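Local coordinates for protein GH3 beta-N-acetylglucosaminidase (Paenibacillaceae, PDB 6K5J) that hydrolyses terminal beta-linked N-acetylglucosamine residues as a glycoside hydrolase family 3 beta-N-acetylglucosaminidase, at residues G45-R50 with S81-G86; P77-I82 with I130-A135; S369-T374 with A522-L527. All blocks are in the same frame, centred on the assembly; numbering follows the deposited sequence.

Contact 1: G45-R50 with S81-G86; sequences GIIYFR and SIDQEG. With NAG (2-acetamido-2-deoxy-beta-D-glucopyranose), chain B.
D83 OD2 lies obliquely by the F49 ring just beyond two neighbouring parallel strands, where a bound N-acetylglucosamine (NAG) lies within reach of both residues. D83 is a clear case of a side chain with several partners. From CB, its CG stands anti to the carbonyl carbon (chi1 -61°), which turns the carboxylate toward the sugar and F49. CG itself lies 3.4 Å from NAG O6. OD1 accepts a hydrogen bond from NAG O4 at 2.6 Å. OD2 receives O6 of NAG at an apparent 2.4 Å, so short that the exact length is doubtful, and it also forms a salt bridge with R91. A water adds to this grip: it donates to D83 OD2 and to Y48 O, and accepts from D83 N at 2.9 Å. The same water rests on one face of the F49 ring, near the rim. The F49 ring is turned 69° from the carboxylate; its CE2 comes within 3.7 Å of D83 OD2, while NAG O6 lies at the ring edge.

Behind this, the backbone of I47 pairs in parallel with S81. S81 N donates to I46 O at 2.8 Å and Y48 N to S81 O at 2.9 Å. Strand 45-47 lies between strands 21-23 and 79-81 of the barrel, with Y48 against helix 56-72 and I82 against helix 111-127.

Contact 2: P77-I82 with I130-A135; sequences PLLISI and INMNFA
The amide of N131 meets L78 and I80 with both of its ends. At L78 the backbone oxygen accepts from N131 ND2 at 3.2 Å, lying close to the amide plane; Q67 of helix 56-72 donates to the same oxygen. L79 follows, its CD2 packed against N131 OD1 and its CD1 4.2 Å from M132 SD. The next peptide completes the grip on the amide, since I80 N donates to N131 OD1 at 2.9 Å and nearly straight (173°). This reach depends on the N131 side chain folding back, with CG wedged between the backbone N and the carbonyl carbon (chi1 53°), and the two bonds together fix the rotation of the amide. I80 O then takes the backbone N-H of N131, with a weak, bent bond from M132 N beside it.

The N131 amide thus bonds to L78 O and I80 N as backbone groups might. In the TIM barrel of this family, strands 79-81 and 132-133 come one after the other, joined through helices 102-108 and 111-127, yet the touching parts diverge by 57°, and no regular bridge ladder joins them.

Further along, the I80 methyl CG2 touches CG1 of the I130 ethyl branch at 4.1 Å, the two side chains crossing at about a right angle. S81 places OG 3.3 Å above the centre of the F134 ring, with CB also over the face. Its CA approaches M132 O in a CH...O contact. At I82, CG2 packs on I130 CG2 at 3.8 Å, and the backbone oxygen accepts from F134 N at 2.8 Å. N133, beside it, directs its ND2 to Q84 O.

Contact 3: S369-T374 with A522-L527; sequences SEKSIT and AVQGTL
Peptide planes, not rings, are the flat groups where I373 and G525 meet. G525 N donates to I373 O at 3.0 Å, but from above the carbonyl plane, 37° out of it. The neighbouring carbonyl, that of S372, is used differently: the hydroxyl of T374 donates to it from within its plane, closing a small loop inside the segment. G525 comes up beside that oxygen as well, its CA 3.4 Å from S372 O in a CH...O contact, and the absence of a side chain lets the two backbones lie this near. T374 OG1 also rests against the peptide carbon of G525, and Y503 provides that hydroxyl with a further partner. With OG1 beside the backbone N (chi1 -56°), T374 CG2 falls anti to that N and meets L527 N at 3.6 Å.

The setting is the end of helix 359-372, where the chain turns into strand 374-377, an outer strand of the mixed six-stranded sheet that lies beyond the barrel. The segment 522-527 follows helix 507-517 and runs across this turn. Helix 102-108 of the barrel part also reaches the site, through a backbone hydrogen bond between T526 and A107, and K371 has its salt-bridge partner nearby in D110.

Water adds to the direct bond. One molecule donates to E370 O and to I373 O, each at 2.7 Å, and accepts from Q524 N, so a carbonyl of the last helical turn, that of I373 just after it and the crossing chain share it. A second water lies between E370 O and A522 O. E370 sends its carboxylate to R511 of helix 507-517.

Contacts 1 and 2 are two steps of one barrel wall: their centres lie 7 Å apart, they share S81 and I82, and strands 45-47 and 79-81 are neighbours in the same sheet. Contact 2 carries this wall on to strand 132-133, so the two together join three successive strands and bring F49, D83 and F134 beside the sugar, consistent with an active-site pocket at the barrel end. Contact 3 comes later in the chain, its centre about 29 Å from that of contact 1 and 32 Å from that of contact 2. It lies across the chain's centre from contact 2 and belongs to the other part of the fold, touching the barrel part through helix 102-108.

Contact 1: G45-R50 with S81-G86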
loop_
_atom_site.group_PDB
_atom_site.type_symbol
_atom_site.label_atom_id
_atom_site.label_comp_id
_atom_site.label_asym_id
_atom_site.label_seq_id
_atom_site.Cartn_x
_atom_site.Cartn_y
_atom_site.Cartn_z
ATOM N N GLY A 45 -15.584 -10.243 -8.539
ATOM C CA GLY A 45 -14.324 -9.532 -8.665
ATOM C C GLY A 45 -13.123 -10.453 -8.613
ATOM O O GLY A 45 -13.185 -11.573 -8.096
ATOM N N ILE A 46 -12.015 -9.938 -9.151
ATOM C CA ILE A 46 -10.705 -10.577 -9.146
ATOM C C ILE A 46 -9.714 -9.587 -8.552
ATOM O O ILE A 46 -9.770 -8.396 -8.867
ATOM C CB ILE A 46 -10.260 -10.972 -10.572
ATOM C CG1 ILE A 46 -11.228 -11.978 -11.193
ATOM C CG2 ILE A 46 -8.805 -11.498 -10.580
ATOM C CD1 ILE A 46 -11.147 -13.373 -10.558
ATOM N N ILE A 47 -8.815 -10.061 -7.691
ATOM C CA ILE A 47 -7.695 -9.253 -7.215
ATOM C C ILE A 47 -6.397 -9.856 -7.745
ATOM O O ILE A 47 -6.190 -11.075 -7.668
ATOM C CB ILE A 47 -7.669 -9.139 -5.676
ATOM C CG1 ILE A 47 -6.415 -8.360 -5.233
ATOM C CG2 ILE A 47 -7.751 -10.521 -5.010
ATOM C CD1 ILE A 47 -6.443 -7.871 -3.796
ATOM N N TYR A 48 -5.526 -9.001 -8.283
ATOM C CA TYR A 48 -4.215 -9.392 -8.787
ATOM C C TYR A 48 -3.147 -9.267 -7.698
ATOM O O TYR A 48 -3.172 -8.334 -6.886
ATOM C CB TYR A 48 -3.791 -8.504 -9.959
ATOM C CG TYR A 48 -4.502 -8.710 -11.285
ATOM C CD1 TYR A 48 -5.061 -9.939 -11.632
ATOM C CD2 TYR A 48 -4.571 -7.668 -12.211
ATOM C CE1 TYR A 48 -5.683 -10.121 -12.873
ATOM C CE2 TYR A 48 -5.189 -7.840 -13.443
ATOM C CZ TYR A 48 -5.748 -9.066 -13.763
ATOM O OH TYR A 48 -6.353 -9.236 -14.987
ATOM N N PHE A 49 -2.178 -10.183 -7.732
ATOM C CA PHE A 49 -0.925 -10.070 -6.985
ATOM C C PHE A 49 0.253 -10.193 -7.952
ATOM O O PHE A 49 0.065 -10.338 -9.156
ATOM C CB PHE A 49 -0.882 -11.104 -5.852
ATOM C CG PHE A 49 -1.862 -10.789 -4.756
ATOM C CD1 PHE A 49 -3.187 -11.194 -4.863
ATOM C CD2 PHE A 49 -1.485 -10.007 -3.673
ATOM C CE1 PHE A 49 -4.115 -10.867 -3.881
ATOM C CE2 PHE A 49 -2.405 -9.669 -2.682
ATOM C CZ PHE A 49 -3.722 -10.105 -2.788
ATOM N N ARG A 50 1.474 -10.087 -7.406
ATOM C CA ARG A 50 2.690 -10.131 -8.225
ATOM C C ARG A 50 2.715 -11.356 -9.145
ATOM O O ARG A 50 3.198 -11.282 -10.282
ATOM C CB ARG A 50 3.925 -10.107 -7.305
ATOM C CG ARG A 50 5.278 -10.075 -8.023
ATOM C CD ARG A 50 6.422 -9.643 -7.058
ATOM N NE ARG A 50 6.136 -8.347 -6.448
ATOM C CZ ARG A 50 6.497 -7.171 -6.961
ATOM N NH1 ARG A 50 7.189 -7.109 -8.088
ATOM N NH2 ARG A 50 6.168 -6.048 -6.345
ATOM N N SER A 81 -9.080 -5.695 -9.263
ATOM C CA SER A 81 -8.403 -4.826 -8.310
ATOM C C SER A 81 -6.960 -5.279 -8.089
ATOM O O SER A 81 -6.502 -6.270 -8.665
ATOM C CB SER A 81 -9.154 -4.783 -6.980
ATOM O OG SER A 81 -8.735 -3.637 -6.227
ATOM N N ILE A 82 -6.272 -4.553 -7.218
ATOM C CA ILE A 82 -4.829 -4.681 -7.027
ATOM C C ILE A 82 -4.451 -3.807 -5.839
ATOM O O ILE A 82 -5.185 -2.878 -5.492
ATOM C CB ILE A 82 -4.089 -4.239 -8.332
ATOM C CG1 ILE A 82 -2.595 -4.578 -8.283
ATOM C CG2 ILE A 82 -4.286 -2.727 -8.598
ATOM C CD1 ILE A 82 -1.885 -4.346 -9.610
ATOM N N ASP A 83 -3.323 -4.114 -5.188
ATOM C CA ASP A 83 -2.762 -3.227 -4.153
ATOM C C ASP A 83 -1.626 -2.395 -4.747
ATOM O O ASP A 83 -0.450 -2.617 -4.472
ATOM C CB ASP A 83 -2.241 -4.027 -2.962
ATOM C CG ASP A 83 -3.308 -4.816 -2.277
ATOM O OD1 ASP A 83 -4.352 -4.218 -1.929
ATOM O OD2 ASP A 83 -3.089 -6.033 -2.082
ATOM N N GLN A 84 -1.992 -1.432 -5.585
ATOM C CA GLN A 84 -1.002 -0.549 -6.207
ATOM C C GLN A 84 -1.035 0.816 -5.512
ATOM O O GLN A 84 -1.512 1.822 -6.041
ATOM C CB GLN A 84 -1.257 -0.453 -7.717
ATOM C CG GLN A 84 -0.096 0.114 -8.521
ATOM C CD GLN A 84 0.995 -0.908 -8.830
ATOM O OE1 GLN A 84 1.150 -1.919 -8.139
ATOM N NE2 GLN A 84 1.766 -0.637 -9.869
ATOM N N GLU A 85 -0.500 0.825 -4.277
ATOM C CA GLU A 85 -0.541 2.023 -3.439
ATOM C C GLU A 85 0.469 3.067 -3.893
ATOM O O GLU A 85 0.203 4.268 -3.785
ATOM C CB GLU A 85 -0.288 1.657 -1.963
ATOM C CG GLU A 85 -1.315 0.670 -1.398
ATOM C CD GLU A 85 -1.013 0.200 0.022
ATOM O OE1 GLU A 85 -0.257 0.894 0.743
ATOM O OE2 GLU A 85 -1.547 -0.868 0.415
ATOM N N GLY A 86 1.601 2.634 -4.428
ATOM C CA GLY A 86 2.713 3.509 -4.740
ATOM C C GLY A 86 3.866 3.312 -3.768
ATOM O O GLY A 86 3.736 2.690 -2.712
HETATM C C1 NAG B . -4.338 -6.952 3.530
HETATM C C2 NAG B . -3.905 -5.468 3.644
HETATM C C3 NAG B . -4.691 -4.579 2.663
HETATM C C4 NAG B . -4.704 -5.173 1.261
HETATM C C5 NAG B . -5.230 -6.597 1.329
HETATM C C6 NAG B . -5.287 -7.293 -0.012
HETATM C C7 NAG B . -3.180 -4.338 5.716
HETATM C C8 NAG B . -3.590 -3.923 7.103
HETATM N N2 NAG B . -4.101 -5.001 5.010
HETATM O O1 NAG B . -3.406 -7.724 4.209
HETATM O O3 NAG B . -4.116 -3.276 2.621
HETATM O O4 NAG B . -5.533 -4.396 0.404
HETATM O O5 NAG B . -4.345 -7.358 2.156
HETATM O O6 NAG B . -3.985 -7.582 -0.504
HETATM O O7 NAG B . -2.075 -4.063 5.253
HETATM O O HOH W 1 -2.477 -6.872 -4.767
#

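Contact 2: P77-I82 with I130-A135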
loop_
_atom_site.group_PDB
_atom_site.type_symbol
_atom_site.label_atom_id
_atom_site.label_comp_id
_atom_site.label_asym_id
_atom_site.label_seq_id
_atom_site.Cartn_x
_atom_site.Cartn_y
_atom_site.Cartn_z
ATOM N N PRO A 77 -19.980 -8.256 -15.706
ATOM C CA PRO A 77 -18.567 -7.871 -15.853
ATOM C C PRO A 77 -17.883 -7.741 -14.498
ATOM O O PRO A 77 -18.520 -7.459 -13.483
ATOM C CB PRO A 77 -18.633 -6.516 -16.570
ATOM C CG PRO A 77 -19.939 -6.539 -17.297
ATOM C CD PRO A 77 -20.881 -7.339 -16.429
ATOM N N LEU A 78 -16.567 -7.952 -14.496
ATOM C CA LEU A 78 -15.808 -8.088 -13.255
ATOM C C LEU A 78 -15.189 -6.775 -12.796
ATOM O O LEU A 78 -14.684 -5.988 -13.603
ATOM C CB LEU A 78 -14.681 -9.104 -13.438
ATOM C CG LEU A 78 -15.066 -10.545 -13.758
ATOM C CD1 LEU A 78 -13.846 -11.272 -14.292
ATOM C CD2 LEU A 78 -15.588 -11.217 -12.497
ATOM N N LEU A 79 -15.190 -6.566 -11.481
ATOM C CA LEU A 79 -14.189 -5.693 -10.883
ATOM C C LEU A 79 -12.842 -6.415 -10.864
ATOM O O LEU A 79 -12.759 -7.603 -10.545
ATOM C CB LEU A 79 -14.601 -5.289 -9.461
ATOM C CG LEU A 79 -15.787 -4.319 -9.372
ATOM C CD1 LEU A 79 -16.358 -4.290 -7.947
ATOM C CD2 LEU A 79 -15.360 -2.920 -9.829
ATOM N N ILE A 80 -11.780 -5.693 -11.211
ATOM C CA ILE A 80 -10.428 -6.233 -11.212
ATOM C C ILE A 80 -9.571 -5.253 -10.418
ATOM O O ILE A 80 -9.384 -4.102 -10.837
ATOM C CB ILE A 80 -9.890 -6.444 -12.634
ATOM C CG1 ILE A 80 -10.744 -7.500 -13.359
ATOM C CG2 ILE A 80 -8.428 -6.887 -12.614
ATOM C CD1 ILE A 80 -10.290 -7.832 -14.778
ATOM N N SER A 81 -9.080 -5.695 -9.263
ATOM C CA SER A 81 -8.403 -4.826 -8.310
ATOM C C SER A 81 -6.960 -5.279 -8.089
ATOM O O SER A 81 -6.502 -6.270 -8.665
ATOM C CB SER A 81 -9.154 -4.783 -6.980
ATOM O OG SER A 81 -8.735 -3.637 -6.227
ATOM N N ILE A 82 -6.272 -4.553 -7.218
ATOM C CA ILE A 82 -4.829 -4.681 -7.027
ATOM C C ILE A 82 -4.451 -3.807 -5.839
ATOM O O ILE A 82 -5.185 -2.878 -5.492
ATOM C CB ILE A 82 -4.089 -4.239 -8.332
ATOM C CG1 ILE A 82 -2.595 -4.578 -8.283
ATOM C CG2 ILE A 82 -4.286 -2.727 -8.598
ATOM C CD1 ILE A 82 -1.885 -4.346 -9.610
ATOM N N ILE A 130 -7.311 -2.993 -15.410
ATOM C CA ILE A 130 -7.573 -2.938 -13.974
ATOM C C ILE A 130 -8.443 -1.716 -13.695
ATOM O O ILE A 130 -8.096 -0.594 -14.080
ATOM C CB ILE A 130 -6.250 -2.880 -13.187
ATOM C CG1 ILE A 130 -5.451 -4.162 -13.424
ATOM C CG2 ILE A 130 -6.500 -2.634 -11.704
ATOM C CD1 ILE A 130 -3.951 -4.014 -13.170
ATOM N N ASN A 131 -9.571 -1.925 -13.021
ATOM C CA ASN A 131 -10.566 -0.870 -12.859
ATOM C C ASN A 131 -10.840 -0.547 -11.397
ATOM O O ASN A 131 -11.762 0.220 -11.103
ATOM C CB ASN A 131 -11.869 -1.245 -13.582
ATOM C CG ASN A 131 -12.398 -2.608 -13.168
ATOM O OD1 ASN A 131 -12.396 -2.948 -11.991
ATOM N ND2 ASN A 131 -12.863 -3.392 -14.140
ATOM N N MET A 132 -10.053 -1.098 -10.480
ATOM C CA MET A 132 -10.204 -0.853 -9.055
ATOM C C MET A 132 -8.819 -0.918 -8.425
ATOM O O MET A 132 -7.951 -1.668 -8.881
ATOM C CB MET A 132 -11.151 -1.878 -8.407
ATOM C CG MET A 132 -11.538 -1.577 -6.954
ATOM S SD MET A 132 -12.793 -2.761 -6.380
ATOM C CE MET A 132 -13.464 -1.887 -4.962
ATOM N N ASN A 133 -8.607 -0.106 -7.393
ATOM C CA ASN A 133 -7.333 -0.099 -6.679
ATOM C C ASN A 133 -7.643 -0.089 -5.196
ATOM O O ASN A 133 -8.514 0.663 -4.749
ATOM C CB ASN A 133 -6.472 1.127 -7.066
ATOM C CG ASN A 133 -5.006 1.006 -6.628
ATOM O OD1 ASN A 133 -4.554 -0.053 -6.202
ATOM N ND2 ASN A 133 -4.256 2.103 -6.766
ATOM N N PHE A 134 -6.951 -0.927 -4.434
ATOM C CA PHE A 134 -7.106 -0.877 -2.984
ATOM C C PHE A 134 -6.157 0.185 -2.434
ATOM O O PHE A 134 -5.128 -0.088 -1.814
ATOM C CB PHE A 134 -6.898 -2.255 -2.375
ATOM C CG PHE A 134 -8.026 -3.203 -2.667
ATOM C CD1 PHE A 134 -9.316 -2.714 -2.841
ATOM C CD2 PHE A 134 -7.812 -4.559 -2.774
ATOM C CE1 PHE A 134 -10.379 -3.566 -3.102
ATOM C CE2 PHE A 134 -8.874 -5.425 -3.043
ATOM C CZ PHE A 134 -10.157 -4.916 -3.206
ATOM N N ALA A 135 -6.549 1.428 -2.687
ATOM C CA ALA A 135 -5.778 2.618 -2.365
ATOM C C ALA A 135 -6.697 3.822 -2.533
ATOM O O ALA A 135 -7.665 3.751 -3.295
ATOM C CB ALA A 135 -4.541 2.743 -3.271
#

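Contact 3: S369-T374 with A522-L527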
loop_
_atom_site.group_PDB
_atom_site.type_symbol
_atom_site.label_atom_id
_atom_site.label_comp_id
_atom_site.label_asym_id
_atom_site.label_seq_id
_atom_site.Cartn_x
_atom_site.Cartn_y
_atom_site.Cartn_z
ATOM N N SER A 369 9.816 13.687 -5.910
ATOM C CA SER A 369 10.753 13.192 -4.908
ATOM C C SER A 369 11.768 14.252 -4.506
ATOM O O SER A 369 12.238 14.246 -3.364
ATOM C CB SER A 369 11.476 11.945 -5.428
ATOM O OG SER A 369 10.554 10.950 -5.830
ATOM N N GLU A 370 12.133 15.158 -5.425
ATOM C CA GLU A 370 13.023 16.262 -5.054
ATOM C C GLU A 370 12.438 17.100 -3.921
ATOM O O GLU A 370 13.187 17.662 -3.116
ATOM C CB GLU A 370 13.316 17.156 -6.265
ATOM C CG GLU A 370 14.126 16.467 -7.375
ATOM C CD GLU A 370 14.455 17.395 -8.545
ATOM O OE1 GLU A 370 14.260 18.621 -8.421
ATOM O OE2 GLU A 370 14.907 16.888 -9.591
ATOM N N LYS A 371 11.107 17.210 -3.851
ATOM C CA LYS A 371 10.460 17.979 -2.793
ATOM C C LYS A 371 10.290 17.193 -1.499
ATOM O O LYS A 371 9.928 17.786 -0.477
ATOM C CB LYS A 371 9.077 18.473 -3.261
ATOM C CG LYS A 371 9.114 19.593 -4.296
ATOM C CD LYS A 371 7.695 20.017 -4.732
ATOM C CE LYS A 371 7.076 21.053 -3.784
ATOM N NZ LYS A 371 5.610 21.294 -4.046
ATOM N N SER A 372 10.551 15.890 -1.515
ATOM C CA SER A 372 10.223 14.986 -0.419
ATOM C C SER A 372 11.381 14.752 0.550
ATOM O O SER A 372 11.155 14.694 1.764
ATOM C CB SER A 372 9.738 13.645 -1.009
ATOM O OG SER A 372 9.385 12.710 -0.010
ATOM N N ILE A 373 12.621 14.640 0.050
ATOM C CA ILE A 373 13.763 14.315 0.906
ATOM C C ILE A 373 13.831 15.276 2.082
ATOM O O ILE A 373 13.753 16.499 1.916
ATOM C CB ILE A 373 15.078 14.351 0.105
ATOM C CG1 ILE A 373 14.964 13.492 -1.170
ATOM C CG2 ILE A 373 16.236 13.917 1.015
ATOM C CD1 ILE A 373 14.717 11.999 -0.911
ATOM N N THR A 374 14.006 14.717 3.278
ATOM C CA THR A 374 13.912 15.453 4.529
ATOM C C THR A 374 15.194 15.277 5.330
ATOM O O THR A 374 15.764 14.188 5.367
ATOM C CB THR A 374 12.705 14.949 5.327
ATOM O OG1 THR A 374 11.531 15.082 4.512
ATOM C CG2 THR A 374 12.531 15.730 6.623
ATOM N N ALA A 522 18.580 21.593 -2.708
ATOM C CA ALA A 522 18.404 21.785 -1.282
ATOM C C ALA A 522 17.308 20.860 -0.766
ATOM O O ALA A 522 16.435 20.414 -1.513
ATOM C CB ALA A 522 18.038 23.240 -0.972
ATOM N N VAL A 523 17.349 20.589 0.537
ATOM C CA VAL A 523 16.285 19.798 1.142
ATOM C C VAL A 523 15.050 20.672 1.296
ATOM O O VAL A 523 15.119 21.816 1.759
ATOM C CB VAL A 523 16.717 19.201 2.491
ATOM C CG1 VAL A 523 17.186 17.756 2.305
ATOM C CG2 VAL A 523 17.786 20.039 3.139
ATOM N N GLN A 524 13.908 20.135 0.876
ATOM C CA GLN A 524 12.639 20.841 1.013
ATOM C C GLN A 524 11.606 20.070 1.819
ATOM O O GLN A 524 10.585 20.654 2.195
ATOM C CB GLN A 524 12.037 21.159 -0.366
ATOM C CG GLN A 524 12.874 22.091 -1.260
ATOM C CD GLN A 524 12.195 22.338 -2.602
ATOM O OE1 GLN A 524 12.639 21.842 -3.634
ATOM N NE2 GLN A 524 11.106 23.092 -2.588
ATOM N N GLY A 525 11.837 18.792 2.095
ATOM C CA GLY A 525 10.813 17.984 2.725
ATOM C C GLY A 525 10.635 18.339 4.183
ATOM O O GLY A 525 11.528 18.875 4.837
ATOM N N THR A 526 9.453 18.028 4.701
ATOM C CA THR A 526 9.137 18.215 6.111
ATOM C C THR A 526 8.649 16.889 6.671
ATOM O O THR A 526 7.744 16.280 6.099
ATOM C CB THR A 526 8.060 19.295 6.281
ATOM O OG1 THR A 526 8.620 20.576 5.958
ATOM C CG2 THR A 526 7.535 19.320 7.710
ATOM N N LEU A 527 9.234 16.444 7.780
ATOM C CA LEU A 527 8.820 15.185 8.389
ATOM C C LEU A 527 7.308 15.179 8.630
ATOM O O LEU A 527 6.804 16.034 9.377
ATOM C CB LEU A 527 9.559 14.986 9.708
ATOM C CG LEU A 527 9.220 13.726 10.498
ATOM C CD1 LEU A 527 9.776 12.493 9.806
ATOM C CD2 LEU A 527 9.757 13.849 11.932
HETATM O O HOH W 2 14.831 19.964 -3.534
HETATM O O HOH W 3 13.927 17.792 -0.500
#